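Local coordinates for 4'-phospho-dehydrooxetanocin synthase (Bacillus megaterium, PDB 5UL2), which catalyses the oxidative ring contraction of dAMP to an oxetane aldehyde in oxetanocin A biosynthesis, as a cobalamin-dependent radical S-adenosylmethionine enzyme, at residues Ile219-Pro224 and Phe320-His325; Glu545-Thr550 and Met578-Thr583; Glu11-Glu16 and Ser42-Tyr47. All blocks are in the same frame, centred on the assembly; numbering follows the deposited sequence. Where two conformers were deposited one is given.

Contact 1: residues Ile219-Pro224 and Phe320-His325; sequences IPSFSP and FCPRDH. With EDO (1,2-ethanediol), chain J; EDO (1,2-ethanediol), chain F.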
loop_
_atom_site.group_PDB
_atom_site.type_symbol
_atom_site.label_atom_id
_atom_site.label_comp_id
_atom_site.label_asym_id
_atom_site.label_seq_id
_atom_site.Cartn_x
_atom_site.Cartn_y
_atom_site.Cartn_z
ATOM N N ILE A 219 6.776 1.056 7.805
ATOM C CA ILE A 219 7.799 0.115 7.373
ATOM C C ILE A 219 8.940 0.157 8.383
ATOM O O ILE A 219 9.600 1.190 8.527
ATOM C CB ILE A 219 8.302 0.433 5.955
ATOM C CG1 ILE A 219 7.147 0.258 4.960
ATOM C CG2 ILE A 219 9.499 -0.437 5.598
ATOM C CD1 ILE A 219 7.562 0.243 3.513
ATOM N N PRO A 220 9.214 -0.937 9.106
ATOM C CA PRO A 220 10.207 -0.885 10.188
ATOM C C PRO A 220 11.646 -0.863 9.693
ATOM O O PRO A 220 12.512 -1.533 10.261
ATOM C CB PRO A 220 9.915 -2.161 10.988
ATOM C CG PRO A 220 9.356 -3.104 9.979
ATOM C CD PRO A 220 8.571 -2.259 9.003
ATOM N N SER A 221 11.911 -0.093 8.643
ATOM C CA SER A 221 13.263 0.063 8.111
ATOM C C SER A 221 14.019 1.165 8.851
ATOM O O SER A 221 14.633 2.046 8.253
ATOM C CB SER A 221 13.199 0.346 6.616
ATOM O OG SER A 221 14.483 0.245 6.028
ATOM N N PHE A 222 13.971 1.112 10.178
ATOM C CA PHE A 222 14.551 2.149 11.016
ATOM C C PHE A 222 15.009 1.523 12.323
ATOM O O PHE A 222 14.733 0.355 12.610
ATOM C CB PHE A 222 13.543 3.271 11.298
ATOM C CG PHE A 222 12.499 2.898 12.317
ATOM C CD1 PHE A 222 11.430 2.083 11.970
ATOM C CD2 PHE A 222 12.595 3.348 13.626
ATOM C CE1 PHE A 222 10.475 1.729 12.906
ATOM C CE2 PHE A 222 11.643 2.998 14.567
ATOM C CZ PHE A 222 10.581 2.187 14.206
ATOM N N SER A 223 15.709 2.321 13.125
ATOM C CA SER A 223 15.991 1.944 14.496
ATOM C C SER A 223 15.462 3.017 15.440
ATOM O O SER A 223 15.523 4.209 15.118
ATOM C CB SER A 223 17.497 1.742 14.733
ATOM O OG SER A 223 18.225 2.926 14.466
ATOM N N PRO A 224 14.915 2.628 16.595
ATOM C CA PRO A 224 14.389 3.637 17.529
ATOM C C PRO A 224 15.431 4.642 17.986
ATOM O O PRO A 224 15.082 5.792 18.283
ATOM C CB PRO A 224 13.869 2.789 18.698
ATOM C CG PRO A 224 13.583 1.449 18.097
ATOM C CD PRO A 224 14.643 1.255 17.051
ATOM N N PHE A 320 13.612 -9.421 1.378
ATOM C CA PHE A 320 13.912 -8.000 1.273
ATOM C C PHE A 320 12.817 -7.127 1.871
ATOM O O PHE A 320 12.835 -5.907 1.681
ATOM C CB PHE A 320 14.177 -7.613 -0.186
ATOM C CG PHE A 320 13.075 -7.993 -1.135
ATOM C CD1 PHE A 320 12.038 -7.113 -1.405
ATOM C CD2 PHE A 320 13.090 -9.220 -1.780
ATOM C CE1 PHE A 320 11.029 -7.455 -2.286
ATOM C CE2 PHE A 320 12.085 -9.568 -2.664
ATOM C CZ PHE A 320 11.053 -8.683 -2.918
ATOM N N CYS A 321 11.872 -7.724 2.599
ATOM C CA CYS A 321 10.819 -6.972 3.263
ATOM C C CYS A 321 11.197 -6.755 4.718
ATOM O O CYS A 321 11.388 -7.740 5.449
ATOM C CB CYS A 321 9.489 -7.714 3.167
ATOM S SG CYS A 321 8.813 -7.897 1.490
ATOM N N PRO A 322 11.323 -5.511 5.183
ATOM C CA PRO A 322 11.694 -5.282 6.586
ATOM C C PRO A 322 10.659 -5.857 7.541
ATOM O O PRO A 322 9.474 -5.968 7.218
ATOM C CB PRO A 322 11.764 -3.754 6.693
ATOM C CG PRO A 322 11.992 -3.287 5.297
ATOM C CD PRO A 322 11.264 -4.256 4.413
ATOM N N ARG A 323 11.119 -6.224 8.735
ATOM C CA ARG A 323 10.231 -6.837 9.710
ATOM C C ARG A 323 10.663 -6.448 11.112
ATOM O O ARG A 323 11.826 -6.125 11.365
ATOM C CB ARG A 323 10.214 -8.361 9.582
ATOM C CG ARG A 323 11.432 -9.041 10.182
ATOM C CD ARG A 323 11.706 -10.324 9.449
ATOM N NE ARG A 323 11.573 -10.105 8.014
ATOM C CZ ARG A 323 11.432 -11.076 7.122
ATOM N NH1 ARG A 323 11.313 -10.774 5.836
ATOM N NH2 ARG A 323 11.414 -12.343 7.516
ATOM N N ASP A 324 9.697 -6.490 12.022
ATOM C CA ASP A 324 9.935 -6.302 13.441
ATOM C C ASP A 324 10.320 -7.637 14.074
ATOM O O ASP A 324 10.151 -8.708 13.487
ATOM C CB ASP A 324 8.692 -5.717 14.112
ATOM C CG ASP A 324 9.015 -4.941 15.372
ATOM O OD1 ASP A 324 10.213 -4.740 15.660
ATOM O OD2 ASP A 324 8.065 -4.530 16.073
ATOM N N HIS A 325 10.856 -7.567 15.293
ATOM C CA HIS A 325 11.194 -8.787 16.013
ATOM C C HIS A 325 9.955 -9.555 16.457
ATOM O O HIS A 325 10.041 -10.766 16.686
ATOM C CB HIS A 325 12.070 -8.460 17.224
ATOM C CG HIS A 325 11.403 -7.573 18.229
ATOM N ND1 HIS A 325 11.184 -6.230 18.008
ATOM C CD2 HIS A 325 10.910 -7.836 19.462
ATOM C CE1 HIS A 325 10.582 -5.705 19.060
ATOM N NE2 HIS A 325 10.404 -6.659 19.958
HETATM C C1 EDO J . 12.625 -1.414 14.823
HETATM O O1 EDO J . 11.276 -1.762 14.487
HETATM C C2 EDO J . 13.122 -2.316 15.947
HETATM O O2 EDO J . 12.260 -2.191 17.086
HETATM C C1 EDO F . 7.863 -0.796 17.568
HETATM O O1 EDO F . 7.108 -1.967 17.906
HETATM C C2 EDO F . 8.880 -0.511 18.667
HETATM O O2 EDO F . 8.204 -0.399 19.924
#
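Ile219 meets Pro322 through its CG2 branch, which is set anti to the backbone N (CG1 at chi1 -64°) and comes within 3.8 Å of Pro322 CG as the two side chains cross obliquely. Pro220 follows with its ring directed at the other loop: Pro220 CG rests against the backbone just past Pro322, 3.8 Å from Arg323 C and 4.1 Å from Pro322 CB. Ser221, the centre of an inverse gamma turn, adds its CB, 4.0 Å from Pro322 CG. Pro322 is thus touched by three successive residues, all by van der Waals contact, and it is itself a cobalamin-binding residue. Further along, a 1,2-ethanediol lies over one face of the Phe222 ring and bonds weakly to Asp324 OD1, while a second reaches OD2, its O1 3.3 Å away. The Arg323 guanidinium turns back, NH1 donating to Cys321 O at 3.1 Å, in the guanidinium plane and in the carbonyl plane of Cys321. The first loop links strand 212-217 of the B12-binding Rossmann fold to helix 224-228, with Phe222 and Pro224 packed on strand 235-237; the second joins strands 304-311 and 331-332 of the radical domain and includes the cluster ligand Cys321.

Contact 2: residues Glu545-Thr550 and Met578-Thr583; sequences EILMNT and MGRYAT. With EDO (1,2-ethanediol), chain C.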
loop_
_atom_site.group_PDB
_atom_site.type_symbol
_atom_site.label_atom_id
_atom_site.label_comp_id
_atom_site.label_asym_id
_atom_site.label_seq_id
_atom_site.Cartn_x
_atom_site.Cartn_y
_atom_site.Cartn_z
ATOM N N GLU A 545 17.442 -3.168 -3.643
ATOM C CA GLU A 545 17.711 -2.155 -2.632
ATOM C C GLU A 545 17.559 -2.802 -1.264
ATOM O O GLU A 545 16.464 -3.246 -0.903
ATOM C CB GLU A 545 16.769 -0.962 -2.778
ATOM C CG GLU A 545 16.951 -0.189 -4.075
ATOM C CD GLU A 545 16.081 1.050 -4.142
ATOM O OE1 GLU A 545 15.603 1.499 -3.081
ATOM O OE2 GLU A 545 15.873 1.574 -5.255
ATOM N N ILE A 546 18.654 -2.865 -0.514
ATOM C CA ILE A 546 18.673 -3.553 0.771
ATOM C C ILE A 546 18.292 -2.569 1.868
ATOM O O ILE A 546 18.899 -1.501 2.000
ATOM C CB ILE A 546 20.051 -4.175 1.040
ATOM C CG1 ILE A 546 20.451 -5.086 -0.119
ATOM C CG2 ILE A 546 20.027 -4.953 2.341
ATOM C CD1 ILE A 546 21.819 -5.698 0.032
ATOM N N LEU A 547 17.287 -2.932 2.655
ATOM C CA LEU A 547 16.787 -2.105 3.740
ATOM C C LEU A 547 17.216 -2.683 5.082
ATOM O O LEU A 547 17.692 -3.817 5.181
ATOM C CB LEU A 547 15.259 -1.988 3.676
ATOM C CG LEU A 547 14.677 -1.317 2.434
ATOM C CD1 LEU A 547 13.159 -1.278 2.513
ATOM C CD2 LEU A 547 15.243 0.083 2.271
HETATM N N MSE A 548 17.037 -1.877 6.122
HETATM C CA MSE A 548 17.289 -2.313 7.485
HETATM C C MSE A 548 16.347 -3.434 7.894
HETATM O O MSE A 548 15.219 -3.517 7.405
HETATM C CB MSE A 548 17.132 -1.147 8.457
HETATM C CG MSE A 548 18.394 -0.369 8.731
HETATM SE SE MSE A 548 18.091 0.866 10.204
HETATM C CE MSE A 548 17.705 2.473 9.195
ATOM N N ASN A 549 16.824 -4.290 8.799
ATOM C CA ASN A 549 16.008 -5.329 9.428
ATOM C C ASN A 549 15.412 -6.288 8.402
ATOM O O ASN A 549 14.315 -6.822 8.594
ATOM C CB ASN A 549 14.912 -4.711 10.298
ATOM C CG ASN A 549 15.476 -3.815 11.383
ATOM O OD1 ASN A 549 16.548 -4.084 11.924
ATOM N ND2 ASN A 549 14.763 -2.739 11.701
ATOM N N THR A 550 16.129 -6.513 7.305
ATOM C CA THR A 550 15.730 -7.490 6.310
ATOM C C THR A 550 16.653 -8.701 6.368
ATOM O O THR A 550 17.870 -8.542 6.524
ATOM C CB THR A 550 15.773 -6.899 4.896
ATOM O OG1 THR A 550 17.099 -6.439 4.612
ATOM C CG2 THR A 550 14.800 -5.739 4.771
HETATM N N MSE A 578 15.317 6.678 4.515
HETATM C CA MSE A 578 14.673 5.514 3.929
HETATM C C MSE A 578 15.065 4.219 4.635
HETATM O O MSE A 578 14.310 3.246 4.637
HETATM C CB MSE A 578 15.021 5.444 2.443
HETATM C CG MSE A 578 14.278 4.394 1.651
HETATM SE SE MSE A 578 14.251 4.856 -0.244
HETATM C CE MSE A 578 13.910 3.087 -0.986
ATOM N N GLY A 579 16.245 4.217 5.248
ATOM C CA GLY A 579 16.743 3.021 5.893
ATOM C C GLY A 579 17.437 2.053 4.969
ATOM O O GLY A 579 17.495 0.857 5.270
ATOM N N ARG A 580 17.971 2.533 3.852
ATOM C CA ARG A 580 18.566 1.685 2.832
ATOM C C ARG A 580 20.082 1.698 2.968
ATOM O O ARG A 580 20.690 2.765 3.086
ATOM C CB ARG A 580 18.154 2.161 1.438
ATOM C CG ARG A 580 18.696 1.325 0.295
ATOM C CD ARG A 580 18.411 1.999 -1.033
ATOM N NE ARG A 580 18.968 3.348 -1.071
ATOM C CZ ARG A 580 18.787 4.203 -2.070
ATOM N NH1 ARG A 580 18.058 3.855 -3.122
ATOM N NH2 ARG A 580 19.334 5.411 -2.017
ATOM N N TYR A 581 20.684 0.513 2.960
ATOM C CA TYR A 581 22.134 0.406 2.938
ATOM C C TYR A 581 22.668 0.685 1.537
ATOM O O TYR A 581 22.008 0.413 0.530
ATOM C CB TYR A 581 22.588 -0.985 3.378
ATOM C CG TYR A 581 22.244 -1.360 4.801
ATOM C CD1 TYR A 581 22.959 -0.837 5.869
ATOM C CD2 TYR A 581 21.223 -2.261 5.073
ATOM C CE1 TYR A 581 22.655 -1.186 7.171
ATOM C CE2 TYR A 581 20.914 -2.619 6.372
ATOM C CZ TYR A 581 21.634 -2.079 7.417
ATOM O OH TYR A 581 21.329 -2.431 8.712
ATOM N N ALA A 582 23.877 1.234 1.482
ATOM C CA ALA A 582 24.620 1.356 0.233
ATOM C C ALA A 582 25.526 0.136 0.122
ATOM O O ALA A 582 26.543 0.046 0.817
ATOM C CB ALA A 582 25.420 2.654 0.196
ATOM N N THR A 583 25.154 -0.807 -0.739
ATOM C CA THR A 583 25.783 -2.118 -0.786
ATOM C C THR A 583 26.417 -2.366 -2.147
ATOM O O THR A 583 25.811 -2.088 -3.186
ATOM C CB THR A 583 24.771 -3.229 -0.491
ATOM O OG1 THR A 583 23.730 -3.198 -1.475
ATOM C CG2 THR A 583 24.160 -3.036 0.883
HETATM C C1 EDO C . 12.556 -3.508 -2.975
HETATM O O1 EDO C . 13.360 -3.891 -1.854
HETATM C C2 EDO C . 13.229 -3.987 -4.253
HETATM O O2 EDO C . 14.593 -3.552 -4.264
HETATM O O HOH W 1 20.901 -1.212 -1.346
#
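A single antiparallel beta bridge pairs Leu547 with Arg580, beside Glu545, a residue that binds S-adenosylmethionine. It is a non-hydrogen-bonded pair, CA atoms 4.3 Å apart, closed by a backbone bond on each side: Tyr581 N donates to Ile546 O and Met548 N to Gly579 O, each 2.9 Å long. CA-H...O contacts from Arg580 CA to Ile546 O and from Leu547 CA to Gly579 O reinforce it, so that each carbonyl oxygen receives one N-H bond and one weaker CA-H contact. Water 1 extends the link, accepting from Ile546 N and donating to Tyr581 O. The bridge ties together the two loops that flank helix 551-563, whose residues Tyr552, Ser553 and Val556 pack on Ile546; Thr550 caps its start and gives its OG1 proton to Leu547 O. Around this backbone core Leu547 CD2 packs on Arg580 CB at 3.7 Å, and Ile546 sends CD1 to Thr583 CG2 and CG2 to Tyr581 CD2. The Tyr581 ring turns its edge to Leu547 O, while the selenomethionine side chain of Met548 crosses that of Tyr581 at about a right angle, its CG 3.9 Å from Tyr581 CZ. With CG anti to the backbone N (chi1 -179°) and a bend at chi3, Arg580 reaches Glu545: Arg580 NH1 and Glu545 OE1 form a salt bridge, 3.4 Å apart, whose hydrogen bond is weak. A 1,2-ethanediol takes Glu545 N at its O2.

Contact 3: residues Glu11-Glu16 and Ser42-Tyr47; sequences EYYLKE and SKEFDY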
loop_
_atom_site.group_PDB
_atom_site.type_symbol
_atom_site.label_atom_id
_atom_site.label_comp_id
_atom_site.label_asym_id
_atom_site.label_seq_id
_atom_site.Cartn_x
_atom_site.Cartn_y
_atom_site.Cartn_z
ATOM N N GLU A 11 -38.868 8.961 19.481
ATOM C CA GLU A 11 -38.819 8.312 18.176
ATOM C C GLU A 11 -38.574 9.312 17.054
ATOM O O GLU A 11 -37.949 8.966 16.045
ATOM C CB GLU A 11 -40.109 7.533 17.929
ATOM C CG GLU A 11 -40.344 6.413 18.926
ATOM C CD GLU A 11 -41.631 5.660 18.666
ATOM O OE1 GLU A 11 -42.293 5.950 17.647
ATOM O OE2 GLU A 11 -41.982 4.778 19.480
ATOM N N TYR A 12 -39.056 10.547 17.202
ATOM C CA TYR A 12 -38.732 11.580 16.226
ATOM C C TYR A 12 -37.242 11.900 16.250
ATOM O O TYR A 12 -36.599 11.995 15.198
ATOM C CB TYR A 12 -39.561 12.838 16.491
ATOM C CG TYR A 12 -38.982 14.097 15.878
ATOM C CD1 TYR A 12 -39.148 14.376 14.528
ATOM C CD2 TYR A 12 -38.272 15.006 16.653
ATOM C CE1 TYR A 12 -38.618 15.524 13.965
ATOM C CE2 TYR A 12 -37.740 16.156 16.099
ATOM C CZ TYR A 12 -37.916 16.410 14.756
ATOM O OH TYR A 12 -37.387 17.554 14.205
ATOM N N TYR A 13 -36.677 12.067 17.448
ATOM C CA TYR A 13 -35.249 12.342 17.564
ATOM C C TYR A 13 -34.415 11.187 17.021
ATOM O O TYR A 13 -33.413 11.407 16.332
ATOM C CB TYR A 13 -34.888 12.622 19.022
ATOM C CG TYR A 13 -35.238 14.013 19.499
ATOM C CD1 TYR A 13 -35.145 15.107 18.649
ATOM C CD2 TYR A 13 -35.658 14.233 20.804
ATOM C CE1 TYR A 13 -35.460 16.382 19.088
ATOM C CE2 TYR A 13 -35.974 15.502 21.251
ATOM C CZ TYR A 13 -35.874 16.572 20.390
ATOM O OH TYR A 13 -36.191 17.836 20.837
ATOM N N LEU A 14 -34.817 9.947 17.320
ATOM C CA LEU A 14 -34.069 8.790 16.838
ATOM C C LEU A 14 -34.103 8.699 15.318
ATOM O O LEU A 14 -33.111 8.311 14.690
ATOM C CB LEU A 14 -34.620 7.507 17.459
ATOM C CG LEU A 14 -34.303 7.257 18.934
ATOM C CD1 LEU A 14 -34.916 5.945 19.392
ATOM C CD2 LEU A 14 -32.800 7.260 19.165
ATOM N N LYS A 15 -35.239 9.047 14.710
ATOM C CA LYS A 15 -35.349 8.970 13.258
ATOM C C LYS A 15 -34.482 10.026 12.585
ATOM O O LYS A 15 -33.846 9.753 11.559
ATOM C CB LYS A 15 -36.810 9.120 12.835
ATOM C CG LYS A 15 -37.061 8.870 11.359
ATOM C CD LYS A 15 -38.543 8.972 11.033
ATOM C CE LYS A 15 -38.818 8.636 9.576
ATOM N NZ LYS A 15 -40.276 8.683 9.266
ATOM N N GLU A 16 -34.435 11.232 13.154
ATOM C CA GLU A 16 -33.638 12.303 12.565
ATOM C C GLU A 16 -32.148 12.064 12.766
ATOM O O GLU A 16 -31.346 12.319 11.860
ATOM C CB GLU A 16 -34.050 13.648 13.160
ATOM C CG GLU A 16 -35.460 14.074 12.796
ATOM C CD GLU A 16 -35.597 14.425 11.330
ATOM O OE1 GLU A 16 -34.910 15.367 10.879
ATOM O OE2 GLU A 16 -36.381 13.753 10.627
ATOM N N SER A 42 -36.474 22.194 17.110
ATOM C CA SER A 42 -37.585 21.723 17.935
ATOM C C SER A 42 -37.205 22.010 19.383
ATOM O O SER A 42 -36.684 21.148 20.091
ATOM C CB SER A 42 -37.855 20.242 17.699
ATOM O OG SER A 42 -38.730 19.722 18.685
ATOM N N LYS A 43 -37.465 23.239 19.821
ATOM C CA LYS A 43 -36.991 23.721 21.118
ATOM C C LYS A 43 -37.858 23.126 22.221
ATOM O O LYS A 43 -38.875 23.694 22.622
ATOM C CB LYS A 43 -37.004 25.244 21.160
ATOM C CG LYS A 43 -36.293 25.820 22.368
ATOM C CD LYS A 43 -35.944 27.280 22.166
ATOM C CE LYS A 43 -34.923 27.738 23.194
ATOM N NZ LYS A 43 -34.580 29.177 23.036
ATOM N N GLU A 44 -37.442 21.967 22.730
ATOM C CA GLU A 44 -38.157 21.304 23.815
ATOM C C GLU A 44 -37.489 21.475 25.173
ATOM O O GLU A 44 -38.176 21.734 26.165
ATOM C CB GLU A 44 -38.321 19.812 23.511
ATOM C CG GLU A 44 -39.705 19.469 22.998
ATOM C CD GLU A 44 -40.797 20.175 23.787
ATOM O OE1 GLU A 44 -40.849 20.005 25.026
ATOM O OE2 GLU A 44 -41.594 20.914 23.171
ATOM N N PHE A 45 -36.169 21.337 25.250
ATOM C CA PHE A 45 -35.466 21.523 26.509
ATOM C C PHE A 45 -34.131 22.207 26.260
ATOM O O PHE A 45 -33.513 22.038 25.205
ATOM C CB PHE A 45 -35.251 20.190 27.250
ATOM C CG PHE A 45 -34.534 19.142 26.441
ATOM C CD1 PHE A 45 -35.241 18.271 25.628
ATOM C CD2 PHE A 45 -33.155 19.015 26.507
ATOM C CE1 PHE A 45 -34.588 17.302 24.889
ATOM C CE2 PHE A 45 -32.496 18.050 25.771
ATOM C CZ PHE A 45 -33.214 17.192 24.961
ATOM N N ASP A 46 -33.699 22.990 27.244
ATOM C CA ASP A 46 -32.391 23.622 27.196
ATOM C C ASP A 46 -31.327 22.635 27.650
ATOM O O ASP A 46 -31.547 21.841 28.570
ATOM C CB ASP A 46 -32.360 24.869 28.080
ATOM C CG ASP A 46 -33.383 25.906 27.664
ATOM O OD1 ASP A 46 -33.556 26.116 26.444
ATOM O OD2 ASP A 46 -34.017 26.507 28.555
ATOM N N TYR A 47 -30.172 22.680 26.994
ATOM C CA TYR A 47 -29.069 21.791 27.321
ATOM C C TYR A 47 -27.776 22.590 27.324
ATOM O O TYR A 47 -27.662 23.631 26.674
ATOM C CB TYR A 47 -28.977 20.616 26.337
ATOM C CG TYR A 47 -28.870 21.034 24.889
ATOM C CD1 TYR A 47 -27.633 21.267 24.303
ATOM C CD2 TYR A 47 -30.006 21.194 24.107
ATOM C CE1 TYR A 47 -27.531 21.651 22.981
ATOM C CE2 TYR A 47 -29.914 21.576 22.783
ATOM C CZ TYR A 47 -28.675 21.803 22.226
ATOM O OH TYR A 47 -28.577 22.184 20.909
#
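Apolar contacts come first: Tyr13 CE2 approaches Phe45 CE1 obliquely at 4.3 Å, and Tyr12 CE2 stands 4.4 Å from Ser42 CB. Tyr13 does most of the work. Its CG lies anti to the carbonyl carbon (chi1 -79°), which sends the ring away from its own helix and across to the other segment. Phe45 approaches with its ring end. These contacts belong to the N-terminal domain of unknown function, where helix 7-21 packs beside helix 28-41, and the segment 42-47 is the loop that leads from the second helix to strand 49-53, an edge strand of a four-stranded antiparallel sheet. Ser42 is the first residue to leave the helical conformation. Within this layer Tyr13 stacks on Phe39 of helix 28-41, and Phe45 meets Phe39, Val63 of strand 60-64 and the ring of His71. Polar contacts are few and centre on the Tyr13 hydroxyl: Tyr13 OH lies 3.4 Å from Ser42 O and 3.8 Å from Ser42 OG, and it also passes 3.9 Å from Glu44 CB. Glu44 directs its CB at the helix, and a bend at chi2 then leads the carboxylate away. Backbones stay well apart, the nearest CA atoms, of Tyr13 and Ser42, being 9.7 Å from each other.

Contacts 1 and 2 are neighbours, their centres about 10 Å apart, and they touch: Asn549 of contact 2 bonds through ND2 to Pro220 O and probably through its O to Arg323 N, while Leu547 packs against both Ser221 and Pro322. Together they join the cobalamin Rossmann fold, the radical domain and the loops around helix 551-563. Contact 1 is a surface meeting of proline and aliphatic groups; contact 2, partly buried and larger in interface, rests on backbone bonds plus a salt bridge. Contact 3, likewise at the surface, is an aromatic meeting between a helix and a loop within the N-terminal domain, its centre about 52 and 59 Å from the other two.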